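Local coordinates for acetyl-xylan esterase (Streptomyces lividans, PDB 2CC0), which probably removes acetyl groups from acetylated xylan by metal-dependent ester hydrolysis, as a family 4 carbohydrate esterase of the polysaccharide deacetylase type, at residues 9-14 / 33-38; 99-104 / 121-126. All coordinates share one frame; numbering follows the deposited sequence.

Contact 1: 9-14 / 33-38; sequences LTFDDG and ATMFNQ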
ATOM      1  N   LEU A   9      -1.242 -12.457  -5.521  1.00  7.19           N
ATOM      2  CA  LEU A   9      -0.090 -13.307  -5.849  1.00  6.92           C
ATOM      3  C   LEU A   9       0.737 -12.607  -6.898  1.00  7.00           C
ATOM      4  O   LEU A   9       0.191 -12.132  -7.899  1.00  7.42           O
ATOM      5  CB  LEU A   9      -0.551 -14.649  -6.408  1.00  7.66           C
ATOM      6  CG  LEU A   9      -1.470 -15.440  -5.489  1.00  7.55           C
ATOM      7  CD1 LEU A   9      -1.862 -16.769  -6.209  1.00 10.60           C
ATOM      8  CD2 LEU A   9      -0.862 -15.723  -4.108  1.00 11.60           C
ATOM      9  N   THR A  10       2.052 -12.526  -6.675  1.00  7.42           N
ATOM     10  CA  THR A  10       2.925 -11.874  -7.642  1.00  7.44           C
ATOM     11  C   THR A  10       4.189 -12.685  -7.876  1.00  7.95           C
ATOM     12  O   THR A  10       4.651 -13.387  -6.967  1.00  9.23           O
ATOM     13  CB  THR A  10       3.308 -10.420  -7.199  1.00  8.58           C
ATOM     14  OG1 THR A  10       4.236 -10.485  -6.109  1.00  7.84           O
ATOM     15  CG2 THR A  10       2.063  -9.629  -6.777  1.00  8.01           C
ATOM     16  N   PHE A  11       4.731 -12.595  -9.098  1.00  7.67           N
ATOM     17  CA  PHE A  11       5.963 -13.306  -9.466  1.00  7.59           C
ATOM     18  C   PHE A  11       6.904 -12.361 -10.199  1.00  8.30           C
ATOM     19  O   PHE A  11       6.578 -11.850 -11.296  1.00  8.43           O
ATOM     20  CB  PHE A  11       5.631 -14.523 -10.363  1.00  8.17           C
ATOM     21  CG  PHE A  11       4.735 -15.517  -9.698  1.00  6.87           C
ATOM     22  CD1 PHE A  11       5.279 -16.509  -8.886  1.00  8.76           C
ATOM     23  CD2 PHE A  11       3.334 -15.433  -9.830  1.00  6.83           C
ATOM     24  CE1 PHE A  11       4.470 -17.424  -8.259  1.00  9.62           C
ATOM     25  CE2 PHE A  11       2.516 -16.341  -9.199  1.00  8.57           C
ATOM     26  CZ  PHE A  11       3.080 -17.338  -8.384  1.00  8.71           C
ATOM     27  N   ASP A  12       8.054 -12.103  -9.573  1.00  8.46           N
ATOM     28  CA  ASP A  12       9.082 -11.249 -10.151  1.00  8.85           C
ATOM     29  C   ASP A  12      10.079 -11.990 -11.054  1.00  9.32           C
ATOM     30  O   ASP A  12      10.367 -13.187 -10.851  1.00  9.39           O
ATOM     31  CB  ASP A  12       9.889 -10.575  -9.046  1.00 11.08           C
ATOM     32  CG  ASP A  12       9.136  -9.448  -8.357  1.00 11.77           C
ATOM     33  OD1 ASP A  12       7.937  -9.244  -8.614  1.00 13.07           O
ATOM     34  OD2 ASP A  12       9.772  -8.780  -7.511  1.00 16.01           O
ATOM     35  N   ASP A  13      10.556 -11.242 -12.051  1.00  9.10           N
ATOM     36  CA  ASP A  13      11.813 -11.507 -12.788  1.00 10.31           C
ATOM     37  C   ASP A  13      11.718 -12.378 -14.024  1.00 11.16           C
ATOM     38  O   ASP A  13      12.756 -12.842 -14.574  1.00 12.94           O
ATOM     39  CB  ASP A  13      12.926 -12.048 -11.881  1.00 10.78           C
ATOM     40  CG  ASP A  13      13.441 -11.022 -10.924  1.00 14.35           C
ATOM     41  OD1 ASP A  13      13.442  -9.818 -11.282  1.00 13.96           O
ATOM     42  OD2 ASP A  13      13.874 -11.450  -9.818  1.00 19.06           O
ATOM     43  N   GLY A  14      10.509 -12.580 -14.487  1.00 10.48           N
ATOM     44  CA  GLY A  14      10.345 -13.291 -15.751  1.00 10.10           C
ATOM     45  C   GLY A  14      10.268 -12.328 -16.912  1.00  9.85           C
ATOM     46  O   GLY A  14      10.490 -11.111 -16.777  1.00  9.13           O
ATOM     47  N   ALA A  33      -2.454 -14.104 -11.233  1.00  8.40           N
ATOM     48  CA  ALA A  33      -1.352 -13.437 -10.544  1.00  7.92           C
ATOM     49  C   ALA A  33      -0.818 -12.318 -11.398  1.00  7.49           C
ATOM     50  O   ALA A  33      -1.160 -12.219 -12.602  1.00  7.89           O
ATOM     51  CB  ALA A  33      -0.261 -14.452 -10.236  1.00  7.13           C
ATOM     52  N   THR A  34      -0.010 -11.457 -10.768  1.00  6.57           N
ATOM     53  CA  THR A  34       0.657 -10.368 -11.449  1.00  6.76           C
ATOM     54  C   THR A  34       2.126 -10.696 -11.639  1.00  6.83           C
ATOM     55  O   THR A  34       2.835 -11.005 -10.663  1.00  6.54           O
ATOM     56  CB  THR A  34       0.504  -9.027 -10.672  1.00  7.30           C
ATOM     57  OG1 THR A  34      -0.875  -8.765 -10.504  1.00  8.17           O
ATOM     58  CG2 THR A  34       1.120  -7.879 -11.503  1.00  8.48           C
ATOM     59  N   MET A  35       2.560 -10.655 -12.899  1.00  6.74           N
ATOM     60  CA  MET A  35       3.954 -11.002 -13.276  1.00  7.39           C
ATOM     61  C   MET A  35       4.721  -9.693 -13.451  1.00  7.02           C
ATOM     62  O   MET A  35       4.437  -8.932 -14.406  1.00  7.17           O
ATOM     63  CB  MET A  35       3.994 -11.817 -14.583  1.00  8.49           C
ATOM     64  CG  MET A  35       2.856 -12.867 -14.718  1.00 11.33           C
ATOM     65  SD  MET A  35       2.715 -13.988 -13.310  1.00 12.42           S
ATOM     66  CE  MET A  35       3.942 -15.221 -13.715  1.00 15.90           C
ATOM     67  N   PHE A  36       5.691  -9.446 -12.547  1.00  6.67           N
ATOM     68  CA  PHE A  36       6.522  -8.229 -12.615  1.00  6.20           C
ATOM     69  C   PHE A  36       7.751  -8.584 -13.455  1.00  7.01           C
ATOM     70  O   PHE A  36       8.754  -9.099 -12.938  1.00  6.83           O
ATOM     71  CB  PHE A  36       6.891  -7.739 -11.215  1.00  6.38           C
ATOM     72  CG  PHE A  36       5.759  -7.049 -10.518  1.00  5.79           C
ATOM     73  CD1 PHE A  36       4.814  -7.793  -9.797  1.00  7.11           C
ATOM     74  CD2 PHE A  36       5.610  -5.651 -10.609  1.00  7.92           C
ATOM     75  CE1 PHE A  36       3.748  -7.134  -9.154  1.00  7.70           C
ATOM     76  CE2 PHE A  36       4.550  -5.008  -9.961  1.00  7.25           C
ATOM     77  CZ  PHE A  36       3.632  -5.747  -9.249  1.00  7.77           C
ATOM     78  N   ASN A  37       7.614  -8.371 -14.765  1.00  6.98           N
ATOM     79  CA  ASN A  37       8.674  -8.743 -15.728  1.00  6.67           C
ATOM     80  C   ASN A  37       9.799  -7.710 -15.789  1.00  7.46           C
ATOM     81  O   ASN A  37       9.550  -6.497 -15.713  1.00  8.00           O
ATOM     82  CB  ASN A  37       8.097  -8.862 -17.150  1.00  7.43           C
ATOM     83  CG  ASN A  37       7.181 -10.075 -17.351  1.00  7.17           C
ATOM     84  OD1 ASN A  37       7.073 -11.016 -16.519  1.00 10.54           O
ATOM     85  ND2 ASN A  37       6.575 -10.094 -18.496  1.00  7.27           N
ATOM     86  N   GLN A  38      11.026  -8.179 -16.033  1.00  7.50           N
ATOM     87  CA  GLN A  38      12.096  -7.242 -16.416  1.00  7.55           C
ATOM     88  C   GLN A  38      11.966  -6.929 -17.905  1.00  7.87           C
ATOM     89  O   GLN A  38      11.712  -7.833 -18.720  1.00  8.80           O
ATOM     90  CB  GLN A  38      13.479  -7.845 -16.181  1.00  8.23           C
ATOM     91  CG  GLN A  38      13.794  -8.016 -14.685  1.00  6.86           C
ATOM     92  CD  GLN A  38      15.206  -8.457 -14.456  1.00  9.45           C
ATOM     93  OE1 GLN A  38      16.096  -8.095 -15.223  1.00 11.76           O
ATOM     94  NE2 GLN A  38      15.425  -9.236 -13.406  1.00 10.76           N
TER
HETATM   95  O   HOH W   1      -1.959 -10.112  -8.278  1.00  8.65           O
HETATM   96  O   HOH W   2       7.793 -12.150 -13.881  1.00 10.55           O

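Contact 2: 99-104 / 121-126; sequences FRPPYG and EVIWDV. With ACT (acetate ion), chain D.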
ATOM      1  N   PHE A  99       4.371  -0.903 -10.919  1.00  6.80           N
ATOM      2  CA  PHE A  99       5.823  -1.005 -10.963  1.00  7.32           C
ATOM      3  C   PHE A  99       6.321  -1.489  -9.621  1.00  7.69           C
ATOM      4  O   PHE A  99       5.923  -0.954  -8.581  1.00  8.85           O
ATOM      5  CB  PHE A  99       6.423   0.384 -11.261  1.00  8.06           C
ATOM      6  CG  PHE A  99       7.936   0.438 -11.101  1.00  7.58           C
ATOM      7  CD1 PHE A  99       8.772  -0.129 -12.065  1.00  8.87           C
ATOM      8  CD2 PHE A  99       8.509   1.030  -9.957  1.00  9.19           C
ATOM      9  CE1 PHE A  99      10.167  -0.092 -11.887  1.00 10.16           C
ATOM     10  CE2 PHE A  99       9.894   1.067  -9.764  1.00  8.78           C
ATOM     11  CZ  PHE A  99      10.737   0.504 -10.748  1.00  9.43           C
ATOM     12  N   ARG A 100       7.197  -2.494  -9.631  1.00  6.41           N
ATOM     13  CA  ARG A 100       7.828  -2.919  -8.372  1.00  6.33           C
ATOM     14  C   ARG A 100       9.309  -2.587  -8.450  1.00  7.50           C
ATOM     15  O   ARG A 100      10.005  -3.062  -9.368  1.00  7.35           O
ATOM     16  CB  ARG A 100       7.631  -4.423  -8.115  1.00  7.20           C
ATOM     17  CG  ARG A 100       8.362  -4.907  -6.860  1.00  8.38           C
ATOM     18  CD  ARG A 100       7.943  -6.326  -6.592  1.00  8.68           C
ATOM     19  NE  ARG A 100       6.650  -6.394  -5.899  1.00  9.47           N
ATOM     20  CZ  ARG A 100       5.893  -7.494  -5.879  1.00  9.32           C
ATOM     21  NH1 ARG A 100       6.284  -8.571  -6.565  1.00  9.50           N
ATOM     22  NH2 ARG A 100       4.757  -7.502  -5.201  1.00 11.10           N
ATOM     23  N   PRO A 101       9.809  -1.757  -7.517  1.00  8.58           N
ATOM     24  CA  PRO A 101      11.229  -1.426  -7.582  1.00  9.08           C
ATOM     25  C   PRO A 101      12.057  -2.688  -7.299  1.00  9.60           C
ATOM     26  O   PRO A 101      11.731  -3.462  -6.387  1.00 10.06           O
ATOM     27  CB  PRO A 101      11.422  -0.450  -6.408  1.00 10.20           C
ATOM     28  CG  PRO A 101      10.055   0.061  -6.071  1.00 11.04           C
ATOM     29  CD  PRO A 101       9.139  -1.117  -6.365  1.00 10.20           C
ATOM     30  N   PRO A 102      13.130  -2.905  -8.075  1.00 10.27           N
ATOM     31  CA  PRO A 102      14.061  -3.964  -7.684  1.00 10.43           C
ATOM     32  C   PRO A 102      14.488  -3.790  -6.213  1.00 10.21           C
ATOM     33  O   PRO A 102      14.783  -2.668  -5.767  1.00  9.48           O
ATOM     34  CB  PRO A 102      15.250  -3.727  -8.629  1.00 11.27           C
ATOM     35  CG  PRO A 102      14.632  -3.125  -9.887  1.00 10.97           C
ATOM     36  CD  PRO A 102      13.506  -2.250  -9.347  1.00 10.79           C
ATOM     37  N   TYR A 103      14.512  -4.891  -5.468  1.00 10.07           N
ATOM     38  CA  TYR A 103      14.978  -4.925  -4.035  1.00 10.34           C
ATOM     39  C   TYR A 103      14.026  -4.165  -3.123  1.00 11.67           C
ATOM     40  O   TYR A 103      14.351  -3.955  -1.959  1.00 12.02           O
ATOM     41  CB  TYR A 103      16.400  -4.349  -3.870  1.00 11.48           C
ATOM     42  CG  TYR A 103      17.359  -4.923  -4.894  1.00 10.92           C
ATOM     43  CD1 TYR A 103      17.831  -6.237  -4.770  1.00 12.99           C
ATOM     44  CD2 TYR A 103      17.729  -4.189  -6.013  1.00 11.46           C
ATOM     45  CE1 TYR A 103      18.693  -6.781  -5.734  1.00 12.69           C
ATOM     46  CE2 TYR A 103      18.600  -4.721  -6.990  1.00 12.39           C
ATOM     47  CZ  TYR A 103      19.070  -6.024  -6.841  1.00 12.35           C
ATOM     48  OH  TYR A 103      19.909  -6.551  -7.806  1.00 15.11           O
ATOM     49  N   GLY A 104      12.885  -3.703  -3.655  1.00 11.03           N
ATOM     50  CA  GLY A 104      11.946  -2.889  -2.866  1.00 11.72           C
ATOM     51  C   GLY A 104      12.476  -1.492  -2.543  1.00 12.51           C
ATOM     52  O   GLY A 104      11.884  -0.789  -1.726  1.00 13.98           O
ATOM     53  N   GLU A 121       3.484   2.302  -7.453  1.00  7.74           N
ATOM     54  CA  GLU A 121       4.535   1.464  -6.852  1.00  7.45           C
ATOM     55  C   GLU A 121       3.904   0.362  -6.028  1.00  7.89           C
ATOM     56  O   GLU A 121       2.998   0.617  -5.220  1.00  9.46           O
ATOM     57  CB  GLU A 121       5.442   2.328  -5.966  1.00  8.83           C
ATOM     58  CG  GLU A 121       6.667   1.640  -5.421  1.00  8.79           C
ATOM     59  CD  GLU A 121       7.492   2.647  -4.655  1.00  9.50           C
ATOM     60  OE1 GLU A 121       8.344   3.324  -5.282  1.00 12.09           O
ATOM     61  OE2 GLU A 121       7.256   2.765  -3.435  1.00 11.25           O
ATOM     62  N   VAL A 122       4.418  -0.851  -6.194  1.00  7.97           N
ATOM     63  CA  VAL A 122       3.910  -2.014  -5.485  1.00  8.72           C
ATOM     64  C   VAL A 122       5.080  -2.729  -4.837  1.00  9.32           C
ATOM     65  O   VAL A 122       5.939  -3.288  -5.525  1.00  9.98           O
ATOM     66  CB  VAL A 122       3.186  -2.981  -6.442  1.00  8.75           C
ATOM     67  CG1 VAL A 122       2.734  -4.237  -5.680  1.00  9.93           C
ATOM     68  CG2 VAL A 122       1.981  -2.276  -7.098  1.00  8.90           C
ATOM     69  N   ILE A 123       5.127  -2.675  -3.508  1.00  9.85           N
ATOM     70  CA  ILE A 123       6.098  -3.423  -2.722  0.50  9.50           C
ATOM     71  C   ILE A 123       5.466  -4.783  -2.408  1.00 10.40           C
ATOM     72  O   ILE A 123       5.067  -5.499  -3.304  1.00 11.58           O
ATOM     73  CB  ILE A 123       6.550  -2.620  -1.448  0.50  9.56           C
ATOM     74  CG1 ILE A 123       6.855  -1.161  -1.817  0.50  8.76           C
ATOM     75  CG2 ILE A 123       7.785  -3.263  -0.805  0.50 10.00           C
ATOM     76  CD1 ILE A 123       8.061  -0.990  -2.800  0.50  9.45           C
ATOM     77  N   TRP A 124       5.325  -5.122  -1.134  1.00 10.35           N
ATOM     78  CA  TRP A 124       4.659  -6.377  -0.753  1.00 10.06           C
ATOM     79  C   TRP A 124       4.371  -6.319   0.750  1.00 10.37           C
ATOM     80  O   TRP A 124       4.925  -5.474   1.477  1.00 11.26           O
ATOM     81  CB  TRP A 124       5.497  -7.637  -1.091  1.00 10.78           C
ATOM     82  CG  TRP A 124       6.874  -7.570  -0.547  1.00 10.47           C
ATOM     83  CD1 TRP A 124       7.273  -7.907   0.725  1.00 11.44           C
ATOM     84  CD2 TRP A 124       8.045  -7.105  -1.231  1.00 11.40           C
ATOM     85  NE1 TRP A 124       8.624  -7.672   0.877  1.00 11.70           N
ATOM     86  CE2 TRP A 124       9.124  -7.187  -0.309  1.00 12.34           C
ATOM     87  CE3 TRP A 124       8.296  -6.625  -2.537  1.00 11.25           C
ATOM     88  CZ2 TRP A 124      10.438  -6.805  -0.647  1.00 12.05           C
ATOM     89  CZ3 TRP A 124       9.611  -6.225  -2.869  1.00 11.15           C
ATOM     90  CH2 TRP A 124      10.657  -6.332  -1.921  1.00 13.06           C
ATOM     91  N   ASP A 125       3.473  -7.196   1.182  1.00  9.55           N
ATOM     92  CA  ASP A 125       3.157  -7.383   2.604  1.00  9.72           C
ATOM     93  C   ASP A 125       3.954  -8.563   3.182  1.00 10.47           C
ATOM     94  O   ASP A 125       4.360  -8.551   4.356  1.00 12.50           O
ATOM     95  CB  ASP A 125       1.646  -7.626   2.767  1.00 10.08           C
ATOM     96  CG  ASP A 125       0.846  -6.404   2.367  1.00 11.74           C
ATOM     97  OD1 ASP A 125       0.816  -5.457   3.198  1.00 15.82           O
ATOM     98  OD2 ASP A 125       0.294  -6.340   1.235  1.00 11.32           O
ATOM     99  N   VAL A 126       4.130  -9.604   2.370  1.00 10.67           N
ATOM    100  CA  VAL A 126       4.837 -10.802   2.802  1.00 10.55           C
ATOM    101  C   VAL A 126       5.863 -11.166   1.747  1.00 10.57           C
ATOM    102  O   VAL A 126       5.555 -11.134   0.545  1.00  9.71           O
ATOM    103  CB  VAL A 126       3.829 -11.961   2.950  1.00 10.60           C
ATOM    104  CG1 VAL A 126       4.523 -13.322   3.204  1.00 12.19           C
ATOM    105  CG2 VAL A 126       2.787 -11.652   4.033  1.00 12.83           C
TER
HETATM  106  C   ACT D 201      12.462  -7.742  -6.375  0.50 11.49           C
HETATM  107  O   ACT D 201      13.651  -7.378  -6.539  0.50 11.03           O
HETATM  108  OXT ACT D 201      12.090  -8.815  -6.933  0.50 11.77           O
HETATM  109  CH3 ACT D 201      11.521  -6.917  -5.550  0.50 12.03           C

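Contact 1: 9-14 / 33-38
The ring of Phe-11 meets Ala-33 and Met-35 on one face of a parallel strand pair. The methyl CB of Ala-33 butts against the ring edge, in its plane, 3.5 Å from CE2 of Phe-11. Met-35 lies alongside, pointing the same way; bends at both chi2 and chi3 fold its thioether back, bringing CE to 3.8 Å from CB of Phe-11. SD stands obliquely to the ring, 5.1 Å from its centroid, a Met-aromatic contact. On the other face, Phe-36 fills the hollow between Thr-10 and Asp-12: CG2 of Thr-10 abuts the ring edge at CE1, while OD1 of Asp-12, itself held by a salt bridge from Arg-100, presses on CB of Phe-36 at 3.2 Å.

Backbone bonds alternate as parallel pairing requires, from Thr-34 N to Leu-9 O, Phe-11 N to Thr-34 O, Phe-36 N to Phe-11 O and Asp-13 N to Phe-36 O, and the axes of strands 9-12 and 34-37 run 20° apart. Beyond the strand, Gln-38 NE2 donates to OD1 of Asp-13 at 3.0 Å. The acceptor is met from above the carboxylate plane, yet lies in the plane of the amide, and the bond is straight (165°). OE1 of Gln-38 is bonded to Gln-40, so both ends of the amide are held. Asp-13 is a zinc ligand with His-62 and His-66, so Gln-38 is a second-shell partner of the metal site.

The two strands and helix 19-28 form a beta-alpha-beta unit. Leu-22 and Leu-26 of that helix cover Phe-11, with Leu-22 and Leu-23 against Met-35, while strands 151-155 and 58-61 flank the pair.

Contact 2: 99-104 / 121-126
Arg-100 reaches along the backbone of Val-122 and Ile-123 to the indole of Trp-124. Its CB and CG pass Val-122 O, CG at 3.2 Å, and CD lies 3.8 Å from the methyl carbon CH3 of the bound acetate. The chain is extended as far as CD, then bends at chi3 (-81°), which turns the guanidinium toward two carbonyls. NE donates to Val-122 O from above that carbonyl's plane, with a second, weak bond to Ile-123 O. NH2 gives the shorter bond to Ile-123 O, 2.8 Å, and NH1 turns to Asp-12. One guanidinium face is met by CE3 of Trp-124, 3.8 Å from NE, whereas NE itself lies at the edge of the indole.

Beside this, CG of Pro-101 packs on CG of Glu-121 at 3.8 Å, the side chains crossing at about a right angle. Val-122 N bonds to Phe-99 O, closing a short parallel bridge. Tyr-103 N points almost straight (176°) at the acetate O, 2.8 Å away, and CZ3 of Trp-124 touches the acetate CH3.

The acetate probably comes from the crystallisation liquor, yet a backbone N-H at its oxygen and an indole touching its methyl, near the zinc, are consistent with the acetyl pocket of a polysaccharide deacetylase-type active site.

How the contacts relate
Contact 1 lies about 3 Å from the chain centre and is almost wholly buried, whereas contact 2, about 9 Å out, is partly buried and reaches the second subunit, where Asp-125 forms a salt bridge with Arg-188 of that subunit and Glu-121 packs on its Gln-185. Regular strand pairing holds the first; the second pairs at a single bridge and is otherwise held largely by an arginine reaching loop carbonyls. No strand is common to both, but they touch directly: the salt bridge of Arg-100 with Asp-12 joins them, and Phe-36 makes a cation-pi contact with Arg-100. At the active site, 9-14 supplies a zinc ligand and 99-104 a backbone donor to the acetate.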